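Local coordinates for protein GCN5-related N-acetyltransferase (Anabaena variabilis, PDB 2OZG) that binds coenzyme A and, as a member of the GNAT family, probably transfers acetyl groups to amines, possibly those of aminoglycosides, at residues R9-Q17 against D94-T104; R300-L310 against A377-A386. All coordinates share one frame; numbering follows the deposited sequence. Where two conformers were deposited one is given.

Contact 1 of 2, residues R9-Q17 against D94-T104; sequences RFKYTKASQ and DGAAIALIQHT. With COA (coenzyme A), chain C.
F10 and Y12, alternate residues of strand 10-14, both turn their rings to helix 96-104. The strand axis passes 9.1 Å from that of the helix, at 46° to it. Y12 and H103 are locked reciprocally: H103 CB sits over one face of the tyrosine ring, 3.6 Å from its centroid, while Y12 CB lies over a face of the imidazole. The two rings are nearly parallel, 12° apart, but slid so far past each other that they barely overlap. Y12 holds CG anti to its backbone N (chi1 172°), which carries the ring along the helix towards T104, with L100 CD1 at its edge; its hydroxyl goes on to a hydrogen bond with E107, one turn further. Cutting Y12 back to an alanine would probably leave the H103 methylene without the face it packs on and E107 without its hydroxyl partner. F10 packs on the N-terminal turn of the helix. Its ring takes A96 CA over one face, 3.8 Å from the centroid, and the R9 chain over the opposite one, while D94 O meets the edge and A99 CB touches CD2 at 3.7 Å. Beyond it, R9 NH2 lies 2.8 Å from D94 OD2, a bridge of charge alone because the oxygen stands well out of the guanidinium plane; R9 is poorly ordered, and R55 also pairs with D94. The N-cap G95 and the first helical turn bind the pyrophosphate: G95 N, A97 N and I98 N donate hydrogen bonds to its oxygens, G95 N to O2A at 2.7 Å, an arrangement characteristic of the GNAT pyrophosphate-binding loop and its following helix.

Contact 2 of 2, residues R300-L310 against A377-A386; sequences RGYPLGVEAEL and ALLKATQIFA
Strand 308-310 runs across helix 377-385 at 115°, their axes 8.2 Å apart, with A308 facing K380, while the loop before it starts beside the C-terminal end of the helix and, after a type II turn from P303 to V306, leads back along it to the strand. I384 is approached from several sides. Its CD1 meets L310 CB at 3.7 Å and also nears A308 CB, CG1 nears V306 CG1, and CG2, on the other branch, touches Y302 CE1 at 3.5 Å and lies over the centre of the F385 ring. L310 spreads its two methyls along the helix: CD1 reaches A377, and CD2 rests 3.5 Å from A381 CB and at the edge of the F385 ring. This is the packing of a terminal helix on the mixed five-stranded sheet of the sterol carrier protein-like domain, with L328 of the neighbouring strand also touching F385. K380 bends at chi3 (-61°) so that NZ hydrogen-bonds E309 O at 2.8 Å, almost in line with the carbonyl bond; its charge is paired with E344. Near the end of the helix the R300 guanidinium stands nearly perpendicular to the F385 ring, which puts an edge carbon, CD1, against its face. A water in the guanidinium plane accepts from R300 NH1 and donates to I384 O and A386 O, so two late carbonyls are tied to the arginine through one bridge; NH2 bonds directly to Y356 O. P303 CD closes on I384 O at 3.2 Å, and V306 CG2 lies against Q383 O. Q383 NE2 hydrogen-bonds L304 O of the second subunit.

From the N terminus, strand 10-14 is the first part of contact 1, and the chain runs through two helices and strands 50-55, 58-72 and 75-87 before helix 96-110 closes that loop of 76 residues within the N-terminal GNAT region. A second GNAT region follows before residues 300-310 open contact 2, which closes 66 residues later, when helix 375-385 returns to the sheet of the sterol carrier protein region. The two are in series, neither nested nor crossed, and stay about 20 Å apart at their nearest atoms. Contact 1 ties an N-terminal strand to the coenzyme A-binding helix; contact 2 joins an early and a late part of the C-terminal region, away from the annotated CoA sites.

Contact 1 of 2, residues R9-Q17 against D94-T104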
# COMPACT_ATOMS: atom_id res chain seq x y z
N ARG A 9 -31.45 -19.19 34.56
CA ARG A 9 -30.24 -19.53 33.73
C ARG A 9 -29.18 -18.41 33.75
O ARG A 9 -28.00 -18.67 34.02
CB ARG A 9 -30.65 -19.77 32.29
CG ARG A 9 -29.55 -20.40 31.48
CD ARG A 9 -29.85 -20.18 30.05
NE ARG A 9 -29.16 -21.14 29.21
CZ ARG A 9 -29.22 -21.14 27.88
NH1 ARG A 9 -29.92 -20.19 27.24
NH2 ARG A 9 -28.57 -22.07 27.20
N PHE A 10 -29.61 -17.19 33.43
CA PHE A 10 -28.75 -16.01 33.51
C PHE A 10 -29.20 -15.19 34.70
O PHE A 10 -30.36 -14.87 34.81
CB PHE A 10 -28.84 -15.14 32.28
CG PHE A 10 -28.34 -15.79 31.04
CD1 PHE A 10 -27.02 -16.23 30.95
CD2 PHE A 10 -29.15 -15.92 29.94
CE1 PHE A 10 -26.55 -16.83 29.79
CE2 PHE A 10 -28.68 -16.51 28.77
CZ PHE A 10 -27.39 -16.97 28.71
N LYS A 11 -28.28 -14.85 35.58
CA LYS A 11 -28.59 -14.03 36.73
C LYS A 11 -27.82 -12.72 36.53
O LYS A 11 -26.63 -12.73 36.18
CB LYS A 11 -28.20 -14.76 38.03
CG LYS A 11 -28.53 -13.99 39.31
CD LYS A 11 -27.93 -14.61 40.55
CE LYS A 11 -28.38 -13.85 41.79
NZ LYS A 11 -28.07 -14.54 43.10
N TYR A 12 -28.50 -11.60 36.75
CA TYR A 12 -27.93 -10.25 36.57
C TYR A 12 -27.64 -9.64 37.93
O TYR A 12 -28.53 -9.63 38.75
CB TYR A 12 -28.98 -9.39 35.85
CG TYR A 12 -28.71 -7.90 35.71
CD1 TYR A 12 -27.88 -7.42 34.72
CD2 TYR A 12 -29.40 -6.96 36.50
CE1 TYR A 12 -27.66 -6.06 34.57
CE2 TYR A 12 -29.19 -5.60 36.34
CZ TYR A 12 -28.31 -5.15 35.37
OH TYR A 12 -28.09 -3.79 35.17
N THR A 13 -26.44 -9.09 38.17
CA THR A 13 -26.12 -8.53 39.47
C THR A 13 -25.21 -7.31 39.39
O THR A 13 -24.63 -7.05 38.37
CB THR A 13 -25.37 -9.58 40.35
OG1 THR A 13 -23.98 -9.63 39.98
CG2 THR A 13 -25.99 -10.97 40.19
N LYS A 14 -25.04 -6.58 40.47
CA LYS A 14 -24.08 -5.48 40.45
C LYS A 14 -22.71 -6.14 40.61
O LYS A 14 -22.62 -7.24 41.18
CB LYS A 14 -24.42 -4.43 41.53
CG LYS A 14 -25.78 -3.75 41.23
CD LYS A 14 -26.18 -2.64 42.19
N ALA A 15 -21.66 -5.55 40.04
CA ALA A 15 -20.31 -6.11 40.25
C ALA A 15 -19.97 -5.91 41.71
O ALA A 15 -20.47 -5.00 42.32
CB ALA A 15 -19.26 -5.40 39.37
N SER A 16 -19.10 -6.78 42.25
CA SER A 16 -18.65 -6.76 43.63
C SER A 16 -17.19 -7.14 43.62
O SER A 16 -16.64 -7.59 42.59
CB SER A 16 -19.39 -7.83 44.42
OG SER A 16 -18.95 -9.12 44.03
N GLN A 17 -16.56 -7.03 44.77
CA GLN A 17 -15.17 -7.43 44.93
C GLN A 17 -15.02 -8.88 44.59
O GLN A 17 -13.93 -9.32 44.26
CB GLN A 17 -14.72 -7.20 46.38
CG GLN A 17 -14.39 -5.77 46.73
CD GLN A 17 -13.07 -5.34 46.13
OE1 GLN A 17 -12.99 -4.95 44.96
NE2 GLN A 17 -12.02 -5.41 46.95
N ASP A 94 -25.58 -17.81 22.85
CA ASP A 94 -26.52 -18.47 23.75
C ASP A 94 -27.51 -17.48 24.39
O ASP A 94 -28.15 -17.81 25.34
CB ASP A 94 -25.71 -19.18 24.83
CG ASP A 94 -26.46 -20.34 25.48
OD1 ASP A 94 -27.21 -21.03 24.76
OD2 ASP A 94 -26.29 -20.57 26.71
N GLY A 95 -27.62 -16.27 23.88
CA GLY A 95 -28.58 -15.32 24.43
C GLY A 95 -28.13 -14.57 25.68
O GLY A 95 -28.91 -13.86 26.33
N ALA A 96 -26.84 -14.69 26.01
CA ALA A 96 -26.36 -14.04 27.24
C ALA A 96 -26.32 -12.52 27.05
O ALA A 96 -26.69 -11.80 27.97
CB ALA A 96 -25.02 -14.56 27.65
N ALA A 97 -25.88 -12.03 25.89
CA ALA A 97 -25.82 -10.57 25.69
C ALA A 97 -27.19 -9.90 25.68
O ALA A 97 -27.35 -8.82 26.24
CB ALA A 97 -24.98 -10.17 24.41
N ILE A 98 -28.18 -10.51 25.03
CA ILE A 98 -29.48 -9.89 24.99
C ILE A 98 -30.08 -9.97 26.40
O ILE A 98 -30.67 -9.02 26.88
CB ILE A 98 -30.37 -10.49 23.86
CG1 ILE A 98 -31.70 -9.76 23.79
CG2 ILE A 98 -30.60 -11.97 24.05
CD1 ILE A 98 -31.57 -8.28 23.49
N ALA A 99 -29.87 -11.07 27.11
CA ALA A 99 -30.38 -11.13 28.47
C ALA A 99 -29.78 -9.96 29.26
O ALA A 99 -30.49 -9.21 29.90
CB ALA A 99 -30.06 -12.47 29.13
N LEU A 100 -28.47 -9.79 29.17
CA LEU A 100 -27.79 -8.70 29.88
C LEU A 100 -28.41 -7.33 29.56
O LEU A 100 -28.75 -6.52 30.45
CB LEU A 100 -26.29 -8.72 29.51
CG LEU A 100 -25.39 -7.62 30.09
CD1 LEU A 100 -25.40 -7.54 31.64
CD2 LEU A 100 -24.00 -7.85 29.59
N ILE A 101 -28.57 -7.06 28.28
CA ILE A 101 -29.10 -5.76 27.85
C ILE A 101 -30.53 -5.49 28.30
O ILE A 101 -30.89 -4.38 28.71
CB ILE A 101 -28.96 -5.59 26.31
CG1 ILE A 101 -27.49 -5.66 25.88
CG2 ILE A 101 -29.63 -4.23 25.87
CD1 ILE A 101 -26.55 -4.65 26.57
N GLN A 102 -31.34 -6.50 28.27
CA GLN A 102 -32.70 -6.39 28.74
C GLN A 102 -32.76 -6.11 30.24
O GLN A 102 -33.49 -5.25 30.67
CB GLN A 102 -33.43 -7.69 28.39
CG GLN A 102 -33.59 -7.90 26.88
CD GLN A 102 -34.32 -9.23 26.54
OE1 GLN A 102 -34.14 -10.24 27.25
NE2 GLN A 102 -35.09 -9.24 25.44
N HIS A 103 -32.00 -6.86 31.03
CA HIS A 103 -31.91 -6.59 32.47
C HIS A 103 -31.44 -5.20 32.75
O HIS A 103 -31.99 -4.55 33.61
CB HIS A 103 -30.98 -7.60 33.19
CG HIS A 103 -31.64 -8.91 33.50
ND1 HIS A 103 -31.21 -10.12 32.98
CD2 HIS A 103 -32.71 -9.20 34.30
CE1 HIS A 103 -31.97 -11.09 33.44
NE2 HIS A 103 -32.89 -10.57 34.24
N THR A 104 -30.39 -4.77 32.07
CA THR A 104 -29.86 -3.43 32.18
C THR A 104 -30.91 -2.37 31.86
O THR A 104 -31.06 -1.40 32.60
CB THR A 104 -28.65 -3.27 31.20
OG1 THR A 104 -27.65 -4.23 31.55
CG2 THR A 104 -28.05 -1.90 31.27
N1A COA C . -22.58 -9.70 15.04
C2A COA C . -23.89 -9.56 14.78
N3A COA C . -24.84 -9.95 15.65
C4A COA C . -24.48 -10.51 16.83
C5A COA C . -23.13 -10.69 17.14
C6A COA C . -22.17 -10.26 16.20
N6A COA C . -20.84 -10.38 16.39
N7A COA C . -23.10 -11.28 18.36
C8A COA C . -24.38 -11.46 18.78
N9A COA C . -25.21 -10.98 17.84
C1B COA C . -26.70 -10.94 17.81
C2B COA C . -27.30 -12.29 17.45
O2B COA C . -27.40 -12.49 16.02
C3B COA C . -28.64 -12.27 18.19
O3B COA C . -29.73 -11.90 17.34
P3B COA C . -30.71 -13.05 16.73
O7A COA C . -31.61 -13.43 17.90
O8A COA C . -31.37 -12.35 15.55
O9A COA C . -29.81 -14.21 16.32
C4B COA C . -28.47 -11.27 19.33
O4B COA C . -27.25 -10.56 19.09
C5B COA C . -28.42 -11.95 20.70
O5B COA C . -27.25 -12.77 20.77
P1A COA C . -26.51 -13.18 22.17
O1A COA C . -27.25 -12.57 23.33
O2A COA C . -26.31 -14.70 22.14
O3A COA C . -25.04 -12.50 21.97
P2A COA C . -23.64 -13.10 22.58
O4A COA C . -23.96 -13.57 24.00
O5A COA C . -23.11 -14.13 21.58
O6A COA C . -22.67 -11.74 22.60
CBP COA C . -20.63 -10.27 22.07
CCP COA C . -21.26 -11.67 22.22
CDP COA C . -21.35 -9.38 23.08
CEP COA C . -21.07 -9.77 20.70
CAP COA C . -19.06 -10.37 22.34
OAP COA C . -18.68 -9.90 23.68
C9P COA C . -17.98 -9.81 21.37
O9P COA C . -17.58 -10.48 20.28
N8P COA C . -17.28 -8.68 21.59
C7P COA C . -17.29 -7.60 22.58
C6P COA C . -17.52 -6.39 21.69
C5P COA C . -18.97 -5.94 21.75
O5P COA C . -19.89 -6.75 21.62
N4P COA C . -19.20 -4.63 21.93
C3P COA C . -20.51 -3.98 22.00
C2P COA C . -20.22 -2.54 22.34
S1P COA C . -19.62 -2.39 24.07

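Contact 2 of 2, residues R300-L310 against A377-A386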
# COMPACT_ATOMS: atom_id res chain seq x y z
N ARG A 300 -37.04 16.75 26.77
CA ARG A 300 -36.37 17.34 25.60
C ARG A 300 -36.80 18.77 25.36
O ARG A 300 -37.91 19.13 25.73
CB ARG A 300 -36.84 16.54 24.37
CG ARG A 300 -36.07 16.71 23.10
CD ARG A 300 -36.84 16.07 22.01
NE ARG A 300 -36.17 16.02 20.71
CZ ARG A 300 -36.14 17.00 19.84
NH1 ARG A 300 -36.63 18.19 20.13
NH2 ARG A 300 -35.56 16.81 18.67
N GLY A 301 -35.92 19.59 24.78
CA GLY A 301 -36.31 20.91 24.30
C GLY A 301 -36.92 20.81 22.91
O GLY A 301 -36.57 19.91 22.14
N TYR A 302 -37.79 21.78 22.57
CA TYR A 302 -38.43 21.83 21.27
C TYR A 302 -38.21 23.19 20.66
O TYR A 302 -38.01 24.18 21.39
CB TYR A 302 -39.92 21.52 21.42
CG TYR A 302 -40.13 20.08 21.84
CD1 TYR A 302 -40.13 19.08 20.92
CD2 TYR A 302 -40.16 19.72 23.19
CE1 TYR A 302 -40.25 17.75 21.29
CE2 TYR A 302 -40.24 18.40 23.57
CZ TYR A 302 -40.31 17.42 22.62
OH TYR A 302 -40.41 16.09 22.94
N PRO A 303 -38.28 23.28 19.33
CA PRO A 303 -38.06 24.60 18.75
C PRO A 303 -39.14 25.58 19.13
O PRO A 303 -40.30 25.21 19.23
CB PRO A 303 -38.12 24.34 17.23
CG PRO A 303 -38.02 22.89 17.05
CD PRO A 303 -38.60 22.28 18.30
N LEU A 304 -38.76 26.84 19.33
CA LEU A 304 -39.73 27.89 19.54
C LEU A 304 -40.46 28.19 18.21
O LEU A 304 -39.89 28.10 17.12
CB LEU A 304 -39.05 29.15 20.07
CG LEU A 304 -38.44 29.09 21.47
CD1 LEU A 304 -37.61 30.35 21.73
CD2 LEU A 304 -39.57 28.93 22.52
N GLY A 305 -41.71 28.59 18.35
CA GLY A 305 -42.56 28.95 17.24
C GLY A 305 -43.44 27.79 16.81
O GLY A 305 -44.27 27.94 15.94
N VAL A 306 -43.23 26.62 17.41
CA VAL A 306 -44.00 25.44 17.08
C VAL A 306 -45.15 25.26 18.08
O VAL A 306 -44.98 25.33 19.30
CB VAL A 306 -43.09 24.20 17.05
CG1 VAL A 306 -43.91 22.94 16.83
CG2 VAL A 306 -41.98 24.36 15.97
N GLU A 307 -46.36 25.09 17.57
CA GLU A 307 -47.48 24.78 18.44
C GLU A 307 -48.19 23.64 17.73
O GLU A 307 -48.83 23.84 16.68
CB GLU A 307 -48.37 25.99 18.68
CG GLU A 307 -49.46 25.73 19.71
CD GLU A 307 -50.27 26.99 20.05
OE1 GLU A 307 -49.75 28.12 19.88
OE2 GLU A 307 -51.43 26.85 20.49
N ALA A 308 -48.08 22.43 18.28
CA ALA A 308 -48.66 21.27 17.63
C ALA A 308 -48.91 20.16 18.59
O ALA A 308 -48.21 20.01 19.58
CB ALA A 308 -47.73 20.76 16.57
N GLU A 309 -49.91 19.36 18.24
CA GLU A 309 -50.26 18.17 18.98
C GLU A 309 -50.02 16.96 18.05
O GLU A 309 -50.66 16.85 17.00
CB GLU A 309 -51.70 18.29 19.35
CG GLU A 309 -52.16 17.43 20.43
CD GLU A 309 -53.60 17.75 20.78
OE1 GLU A 309 -54.50 17.19 20.12
OE2 GLU A 309 -53.83 18.55 21.72
N LEU A 310 -49.11 16.09 18.41
CA LEU A 310 -48.84 14.92 17.59
C LEU A 310 -49.37 13.67 18.28
O LEU A 310 -49.00 13.40 19.41
CB LEU A 310 -47.32 14.80 17.28
CG LEU A 310 -46.88 13.66 16.35
CD1 LEU A 310 -47.59 13.68 15.01
CD2 LEU A 310 -45.40 13.73 16.16
N ALA A 377 -49.86 14.62 10.23
CA ALA A 377 -48.99 14.18 11.30
C ALA A 377 -47.53 14.27 10.84
O ALA A 377 -46.68 14.65 11.61
CB ALA A 377 -49.32 12.80 11.70
N LEU A 378 -47.23 13.95 9.59
CA LEU A 378 -45.84 14.07 9.11
C LEU A 378 -45.36 15.50 9.26
O LEU A 378 -44.24 15.74 9.66
CB LEU A 378 -45.69 13.65 7.65
CG LEU A 378 -45.72 12.17 7.23
CD1 LEU A 378 -45.49 12.09 5.75
CD2 LEU A 378 -44.64 11.35 7.96
N LEU A 379 -46.23 16.46 8.92
CA LEU A 379 -45.86 17.87 9.03
C LEU A 379 -45.65 18.28 10.48
O LEU A 379 -44.67 18.95 10.81
CB LEU A 379 -46.91 18.78 8.36
CG LEU A 379 -46.60 20.28 8.51
CD1 LEU A 379 -45.25 20.61 7.93
CD2 LEU A 379 -47.70 21.13 7.89
N LYS A 380 -46.57 17.90 11.35
CA LYS A 380 -46.44 18.23 12.76
C LYS A 380 -45.14 17.63 13.32
O LYS A 380 -44.36 18.34 13.95
CB LYS A 380 -47.68 17.78 13.52
CG LYS A 380 -48.90 18.51 13.08
CD LYS A 380 -50.12 18.22 13.96
CE LYS A 380 -50.54 16.72 13.96
NZ LYS A 380 -51.94 16.56 14.49
N ALA A 381 -44.87 16.37 13.03
CA ALA A 381 -43.62 15.76 13.50
C ALA A 381 -42.37 16.42 12.92
O ALA A 381 -41.35 16.50 13.59
CB ALA A 381 -43.59 14.33 13.17
N THR A 382 -42.44 16.89 11.69
CA THR A 382 -41.30 17.56 11.10
C THR A 382 -41.02 18.85 11.85
O THR A 382 -39.88 19.15 12.14
CB THR A 382 -41.55 17.85 9.61
OG1 THR A 382 -41.80 16.63 8.95
CG2 THR A 382 -40.39 18.52 8.96
N GLN A 383 -42.08 19.58 12.16
CA GLN A 383 -41.94 20.85 12.86
C GLN A 383 -41.40 20.63 14.28
O GLN A 383 -40.48 21.34 14.74
CB GLN A 383 -43.32 21.53 12.95
CG GLN A 383 -43.88 21.98 11.58
CD GLN A 383 -45.32 22.42 11.64
OE1 GLN A 383 -46.04 22.05 12.57
NE2 GLN A 383 -45.76 23.17 10.64
N ILE A 384 -41.95 19.63 14.97
CA ILE A 384 -41.56 19.30 16.37
C ILE A 384 -40.11 18.86 16.52
O ILE A 384 -39.39 19.32 17.45
CB ILE A 384 -42.49 18.19 16.95
CG1 ILE A 384 -43.91 18.74 17.11
CG2 ILE A 384 -42.05 17.66 18.31
CD1 ILE A 384 -44.97 17.70 17.41
N PHE A 385 -39.68 17.94 15.66
CA PHE A 385 -38.36 17.30 15.86
C PHE A 385 -37.21 17.86 15.05
O PHE A 385 -36.12 17.33 15.13
CB PHE A 385 -38.47 15.77 15.64
CG PHE A 385 -39.35 15.09 16.66
CD1 PHE A 385 -38.88 14.86 17.96
CD2 PHE A 385 -40.63 14.67 16.32
CE1 PHE A 385 -39.70 14.29 18.93
CE2 PHE A 385 -41.49 14.08 17.30
CZ PHE A 385 -41.00 13.89 18.58
N ALA A 386 -37.45 18.94 14.32
CA ALA A 386 -36.43 19.57 13.46
C ALA A 386 -35.30 20.06 14.33
O ALA A 386 -35.53 20.50 15.45
CB ALA A 386 -37.03 20.73 12.70
O HOH W 1 -36.73 19.47 17.66